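Local coordinates for SusD superfamily protein (Bacteroides fragilis, PDB 3L22), which belongs to the SusD family and probably binds glycans at the outer membrane, as its relatives do, and binds zinc ions in the crystal, at residues Lys44-Leu47 / Val48-Arg52; Phe67-Asn71 / Met72-Ile76; Asp370-Gly374 / Asp375-Glu379. All blocks are in the same frame, centred on the assembly; numbering follows the deposited sequence.

Interaction 1 of 3, residues Lys44-Leu47 / Val48-Arg52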
# COMPACT_ATOMS: atom_id res chain seq x y z
N LYS A 44 9.76 -0.65 6.72
CA LYS A 44 10.32 -1.62 5.79
C LYS A 44 9.27 -2.38 4.95
O LYS A 44 9.57 -2.71 3.80
CB LYS A 44 11.24 -2.63 6.52
CG LYS A 44 12.60 -2.01 6.92
CD LYS A 44 13.55 -2.99 7.61
CE LYS A 44 14.07 -4.07 6.65
NZ LYS A 44 14.87 -5.04 7.38
N SER A 45 8.11 -2.69 5.50
CA SER A 45 7.08 -3.44 4.74
C SER A 45 6.38 -2.61 3.67
O SER A 45 5.91 -3.15 2.65
CB SER A 45 6.09 -4.17 5.66
OG SER A 45 6.81 -5.12 6.49
N TYR A 46 6.42 -1.28 3.79
CA TYR A 46 5.99 -0.43 2.70
C TYR A 46 7.07 -0.36 1.63
O TYR A 46 6.79 -0.48 0.44
CB TYR A 46 5.75 0.96 3.26
CG TYR A 46 5.19 2.08 2.39
CD1 TYR A 46 3.83 2.29 2.28
CD2 TYR A 46 6.03 2.98 1.77
CE1 TYR A 46 3.30 3.36 1.56
CE2 TYR A 46 5.53 4.07 1.05
CZ TYR A 46 4.17 4.26 0.98
OH TYR A 46 3.69 5.38 0.36
N LEU A 47 8.32 -0.18 2.07
CA LEU A 47 9.47 -0.21 1.19
C LEU A 47 9.56 -1.51 0.38
O LEU A 47 10.03 -1.50 -0.76
CB LEU A 47 10.77 -0.01 1.99
CG LEU A 47 10.99 1.43 2.47
CD1 LEU A 47 11.82 1.50 3.77
CD2 LEU A 47 11.57 2.28 1.36
N VAL A 48 9.10 -2.62 0.98
CA VAL A 48 9.03 -3.89 0.28
C VAL A 48 8.32 -3.77 -1.06
O VAL A 48 8.80 -4.32 -2.04
CB VAL A 48 8.37 -4.99 1.17
CG1 VAL A 48 7.75 -6.12 0.30
CG2 VAL A 48 9.38 -5.51 2.14
N PHE A 49 7.21 -3.04 -1.11
CA PHE A 49 6.45 -2.94 -2.37
C PHE A 49 7.15 -2.13 -3.46
O PHE A 49 6.96 -2.43 -4.64
CB PHE A 49 4.99 -2.57 -2.11
CG PHE A 49 4.29 -3.61 -1.28
CD1 PHE A 49 3.97 -4.85 -1.83
CD2 PHE A 49 4.04 -3.40 0.07
CE1 PHE A 49 3.36 -5.85 -1.07
CE2 PHE A 49 3.43 -4.40 0.83
CZ PHE A 49 3.09 -5.62 0.25
N ASP A 50 7.99 -1.17 -3.09
CA ASP A 50 8.83 -0.50 -4.07
C ASP A 50 10.00 -1.35 -4.48
O ASP A 50 10.34 -1.36 -5.66
CB ASP A 50 9.28 0.86 -3.58
CG ASP A 50 8.10 1.84 -3.51
OD1 ASP A 50 7.57 2.19 -4.61
OD2 ASP A 50 7.65 2.15 -2.38
N ASN A 51 10.61 -2.04 -3.53
CA ASN A 51 11.70 -2.96 -3.85
C ASN A 51 11.27 -4.11 -4.77
O ASN A 51 12.04 -4.55 -5.63
CB ASN A 51 12.32 -3.53 -2.58
CG ASN A 51 13.42 -2.61 -2.01
OD1 ASN A 51 14.59 -2.79 -2.33
ND2 ASN A 51 13.03 -1.60 -1.22
N ARG A 52 10.05 -4.60 -4.62
CA ARG A 52 9.53 -5.63 -5.52
C ARG A 52 9.34 -5.12 -6.92
O ARG A 52 9.51 -5.89 -7.86
CB ARG A 52 8.27 -6.29 -4.95
CG ARG A 52 8.61 -7.18 -3.77
CD ARG A 52 7.43 -7.88 -3.08
NE ARG A 52 6.50 -8.63 -3.94
CZ ARG A 52 6.69 -9.84 -4.46
NH1 ARG A 52 7.82 -10.53 -4.26
NH2 ARG A 52 5.72 -10.39 -5.19
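L47 O is gripped twice by N51 in this buried turn of helix 44-52. The backbone N of N51 reaches L47 O at 2.9 Å in a regular i to i+4 bond, almost head-on to the carbonyl. A chi1 of -86° turns the N51 amide back along the helix toward the same oxygen, and ND2 comes to L47 O at 3.0 Å. This second bond is almost straight, 170° at the hydrogen, and the oxygen lies in the plane of the N51 amide, yet ND2 sits well above the carbonyl plane of L47. D50 N adds a weak bond to the same oxygen.

The other backbone bonds are V48 N to K44 O at 2.9 Å and F49 N to Y46 O at 3.0 Å, the latter an i to i+3 pairing.

Carbon-to-carbonyl contacts run along the helix flank. V48 CG2 lies 3.3 Å from K44 O, and F49 CD2 lies 3.2 Å from S45 O, which approaches the ring obliquely.

Polar ends are tied outward: S45 OG to T84, Y46 OH to P323 O, D50 OD2 to the backbone N of G393. OD1 of N51 takes N58 ND2, which accounts for the orientation of the amide and ties helix 44-52 to strand 56-58. The buried carbonyl of L47 is thus satisfied by two good donors, both from N51.

Interaction 2 of 3, residues Phe67-Asn71 / Met72-Ile76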
# COMPACT_ATOMS: atom_id res chain seq x y z
N PHE A 67 17.79 -6.06 0.26
CA PHE A 67 18.39 -6.50 -0.98
C PHE A 67 17.77 -7.76 -1.54
O PHE A 67 17.58 -7.85 -2.75
CB PHE A 67 19.89 -6.72 -0.78
CG PHE A 67 20.68 -6.78 -2.03
CD1 PHE A 67 20.69 -5.71 -2.92
CD2 PHE A 67 21.50 -7.88 -2.29
CE1 PHE A 67 21.48 -5.75 -4.08
CE2 PHE A 67 22.30 -7.93 -3.44
CZ PHE A 67 22.28 -6.86 -4.34
N ASN A 68 17.45 -8.72 -0.68
CA ASN A 68 16.79 -9.95 -1.14
C ASN A 68 15.37 -9.72 -1.66
O ASN A 68 14.91 -10.46 -2.54
CB ASN A 68 16.77 -11.04 -0.07
CG ASN A 68 17.93 -12.02 -0.18
OD1 ASN A 68 18.66 -12.04 -1.18
ND2 ASN A 68 18.10 -12.85 0.84
N THR A 69 14.67 -8.72 -1.14
CA THR A 69 13.37 -8.37 -1.68
C THR A 69 13.51 -7.84 -3.08
O THR A 69 12.79 -8.29 -3.99
CB THR A 69 12.63 -7.36 -0.81
OG1 THR A 69 12.38 -7.95 0.45
CG2 THR A 69 11.28 -6.95 -1.49
N TYR A 70 14.45 -6.92 -3.29
CA TYR A 70 14.66 -6.32 -4.61
C TYR A 70 15.03 -7.38 -5.66
O TYR A 70 14.52 -7.37 -6.78
CB TYR A 70 15.75 -5.24 -4.60
CG TYR A 70 15.97 -4.71 -6.02
CD1 TYR A 70 15.04 -3.84 -6.62
CD2 TYR A 70 17.08 -5.10 -6.78
CE1 TYR A 70 15.20 -3.41 -7.94
CE2 TYR A 70 17.26 -4.65 -8.10
CZ TYR A 70 16.31 -3.81 -8.68
OH TYR A 70 16.47 -3.38 -9.97
N ASN A 71 15.92 -8.28 -5.25
CA ASN A 71 16.40 -9.36 -6.11
C ASN A 71 15.45 -10.53 -6.24
O ASN A 71 15.77 -11.53 -6.89
CB ASN A 71 17.75 -9.84 -5.59
CG ASN A 71 18.87 -8.88 -5.90
OD1 ASN A 71 18.80 -8.09 -6.85
ND2 ASN A 71 19.94 -8.99 -5.12
N MSE A 72 14.26 -10.43 -5.64
CA MSE A 72 13.24 -11.48 -5.78
C MSE A 72 13.81 -12.81 -5.29
O MSE A 72 13.70 -13.84 -5.93
CB MSE A 72 12.72 -11.60 -7.23
CG MSE A 72 12.28 -10.31 -7.83
SE MSE A 72 10.81 -9.44 -6.90
CE MSE A 72 9.37 -10.66 -7.40
N ASN A 73 14.40 -12.75 -4.09
CA ASN A 73 15.13 -13.88 -3.56
C ASN A 73 14.80 -14.12 -2.08
O ASN A 73 15.62 -14.65 -1.37
CB ASN A 73 16.63 -13.64 -3.73
CG ASN A 73 17.46 -14.91 -3.56
OD1 ASN A 73 17.09 -15.96 -4.06
ND2 ASN A 73 18.57 -14.81 -2.83
N VAL A 74 13.60 -13.77 -1.65
CA VAL A 74 13.26 -13.86 -0.23
C VAL A 74 12.92 -15.30 0.13
O VAL A 74 12.12 -15.96 -0.59
CB VAL A 74 12.09 -12.92 0.16
CG1 VAL A 74 11.59 -13.28 1.55
CG2 VAL A 74 12.57 -11.46 0.09
N GLY A 75 13.56 -15.79 1.20
CA GLY A 75 13.39 -17.15 1.72
C GLY A 75 12.68 -17.17 3.06
O GLY A 75 12.21 -16.14 3.55
N ILE A 76 12.61 -18.35 3.66
CA ILE A 76 11.86 -18.53 4.90
C ILE A 76 12.47 -17.86 6.13
O ILE A 76 11.77 -17.72 7.14
CB ILE A 76 11.55 -20.02 5.20
CG1 ILE A 76 12.85 -20.85 5.47
CG2 ILE A 76 10.72 -20.65 4.03
CD1 ILE A 76 12.57 -22.37 5.83
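A Schellman motif ends the short helix 67-70, and its two closing bonds run from M72 and N73 back into the last turn. M72, a selenomethionine here, is the first residue to leave helical geometry. Its positive phi of 58° swings the chain round so that N73 N reaches N68 O at 2.8 Å, almost in line with the carbonyl, while M72 N reaches T69 O at 3.1 Å from well above the carbonyl plane.

A side-chain bond lies alongside the backbone closure. N73 ND2 donates to N68 OD1 at 3.2 Å, and the two amide planes stand nearly perpendicular, 84° apart. The acceptor lies close to the plane of the N73 amide, but the donor rises above the carbonyl plane of N68. With chi1 at -164°, CG of N73 lies opposite its backbone N and the amide extends toward N68. The other end of the N68 amide, ND2, is taken by D78 OD2, just before helix 79-103, so both its polar atoms have partners.

On another side of the turn T69 and V74 lie side by side, pointing the same way, and W426 touches both. T69 OG1 is hydrogen-bonded to E80, and K408 NZ bonds to Y70 O as well as making a cation-pi contact with the Y70 ring. The M72 chain is bent at its second and third torsions, with SE 3.7 Å from T69 O, and it also packs on I415 and V417 of strand 414-417. Beside the T69 hydroxyl, V74 CG2 comes to 3.5 Å from OG1.

Interaction 3 of 3, residues Asp370-Gly374 / Asp375-Glu379. With EDO (1,2-ethanediol), chain B.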
# COMPACT_ATOMS: atom_id res chain seq x y z
N ASP A 370 -5.96 12.27 -26.00
CA ASP A 370 -7.17 12.17 -26.78
C ASP A 370 -7.12 11.15 -27.91
O ASP A 370 -8.16 10.65 -28.27
CB ASP A 370 -7.61 13.55 -27.32
CG ASP A 370 -8.05 14.49 -26.18
OD1 ASP A 370 -8.65 14.03 -25.18
OD2 ASP A 370 -7.76 15.70 -26.25
N ASN A 371 -5.93 10.81 -28.41
CA ASN A 371 -5.81 9.82 -29.46
C ASN A 371 -5.48 8.42 -28.96
O ASN A 371 -5.37 7.52 -29.72
CB ASN A 371 -4.78 10.30 -30.51
CG ASN A 371 -5.29 11.46 -31.34
OD1 ASN A 371 -6.47 11.74 -31.34
ND2 ASN A 371 -4.40 12.12 -32.09
N LEU A 372 -5.32 8.22 -27.68
CA LEU A 372 -5.09 6.87 -27.15
C LEU A 372 -6.32 5.95 -27.23
O LEU A 372 -7.44 6.40 -27.03
CB LEU A 372 -4.66 6.95 -25.70
CG LEU A 372 -3.33 7.65 -25.39
CD1 LEU A 372 -3.18 7.82 -23.87
CD2 LEU A 372 -2.18 6.86 -26.00
N SER A 373 -6.10 4.66 -27.43
CA SER A 373 -7.15 3.67 -27.25
C SER A 373 -6.50 2.33 -26.96
O SER A 373 -5.28 2.19 -27.08
CB SER A 373 -8.07 3.61 -28.48
OG SER A 373 -7.36 3.08 -29.54
N GLY A 374 -7.32 1.36 -26.57
CA GLY A 374 -6.90 -0.00 -26.30
C GLY A 374 -5.62 -0.11 -25.48
O GLY A 374 -5.48 0.52 -24.41
N ASP A 375 -4.66 -0.86 -26.01
CA ASP A 375 -3.41 -1.12 -25.30
C ASP A 375 -2.57 0.11 -25.03
O ASP A 375 -1.93 0.18 -23.97
CB ASP A 375 -2.55 -2.14 -26.06
CG ASP A 375 -3.11 -3.56 -26.00
OD1 ASP A 375 -3.98 -3.82 -25.14
OD2 ASP A 375 -2.67 -4.41 -26.81
N ALA A 376 -2.54 1.05 -25.96
CA ALA A 376 -1.80 2.28 -25.77
C ALA A 376 -2.35 3.09 -24.62
O ALA A 376 -1.57 3.68 -23.84
CB ALA A 376 -1.76 3.14 -27.05
N LEU A 377 -3.68 3.09 -24.50
CA LEU A 377 -4.35 3.79 -23.40
C LEU A 377 -4.03 3.12 -22.07
O LEU A 377 -3.68 3.78 -21.11
CB LEU A 377 -5.87 3.86 -23.61
CG LEU A 377 -6.73 4.47 -22.48
CD1 LEU A 377 -6.23 5.90 -22.13
CD2 LEU A 377 -8.23 4.50 -22.90
N LYS A 378 -4.17 1.81 -22.00
CA LYS A 378 -3.83 1.11 -20.76
C LYS A 378 -2.38 1.35 -20.35
O LYS A 378 -2.08 1.64 -19.18
CB LYS A 378 -4.09 -0.38 -20.88
CG LYS A 378 -5.59 -0.71 -20.93
CD LYS A 378 -5.85 -2.20 -20.94
CE LYS A 378 -7.35 -2.54 -21.03
NZ LYS A 378 -7.94 -2.07 -22.31
N GLU A 379 -1.48 1.26 -21.31
CA GLU A 379 -0.07 1.49 -21.01
C GLU A 379 0.19 2.91 -20.51
O GLU A 379 0.99 3.10 -19.61
CB GLU A 379 0.77 1.20 -22.23
CG GLU A 379 2.27 1.34 -21.99
CD GLU A 379 3.16 0.54 -22.99
OE1 GLU A 379 2.77 -0.63 -23.37
OE2 GLU A 379 4.22 1.12 -23.40
C1 EDO B . -4.26 3.10 -29.86
O1 EDO B . -3.48 4.18 -29.27
C2 EDO B . -3.85 1.61 -29.93
O2 EDO B . -3.35 0.83 -28.81
O HOH W 1 -8.00 0.52 -23.05
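L372 packs its side chain against the first turn of helix 374-388, touching A376 and L377, and this is the tight half of the contact. CB of L372 lies 3.9 Å from CB of L377, the two side chains set at a slant to each other. The L372 branches divide the work: CD2 meets A376 CB at 3.9 Å, while CD1 approaches CD1 of L377. The L377 side chain also rests on E345, A348 and K349 of helix 345-359.

The other side is polar and more open to solvent, with S373, D375 and A376 all exposed. A 1,2-ethanediol, probably from the crystallisation liquor, lies beside the first turn, bound to the backbone of S373 and A376: its O2 donates to S373 O and accepts from A376 N at 3.0 Å, while S373 N bonds weakly to O1. Beyond G374, a water bridges G374 O and K378 NZ, lying 2.7 Å from the lysine nitrogen, which also bonds to A339 O.

Two backbone bonds begin the helix. K378 N points almost straight at G374 O (3.0 Å), whereas L377 N meets S373 O at 3.2 Å from above the carbonyl plane. G374, with a positive phi of 44° that favours glycine, turns the chain from loop into helix, and E345 OE2 receives its N-H. The apolar i to i+5 pair L372 and L377, spanning the N-terminus of helix 374-388, resembles a hydrophobic staple.

Along the chain the order is interaction 1, interaction 2, interaction 3. The first two lie in the N-terminal half of the protein, with centres 11 Å apart, and they touch: N51 O meets Y70 CD1 at 3.2 Å, and R52 packs on both T69 and M72. Helix 44-52 and the end of helix 67-70 therefore form one packed unit, deeper in the chain at 44-52 and nearer the surface at 72-76. Interaction 3 belongs to the C-terminal SusD-family region, at the start of helix 374-388. It lies in a separate, more peripheral helical part of the chain, its nearest atoms about 16 Å from interaction 1 and about 19 Å from interaction 2.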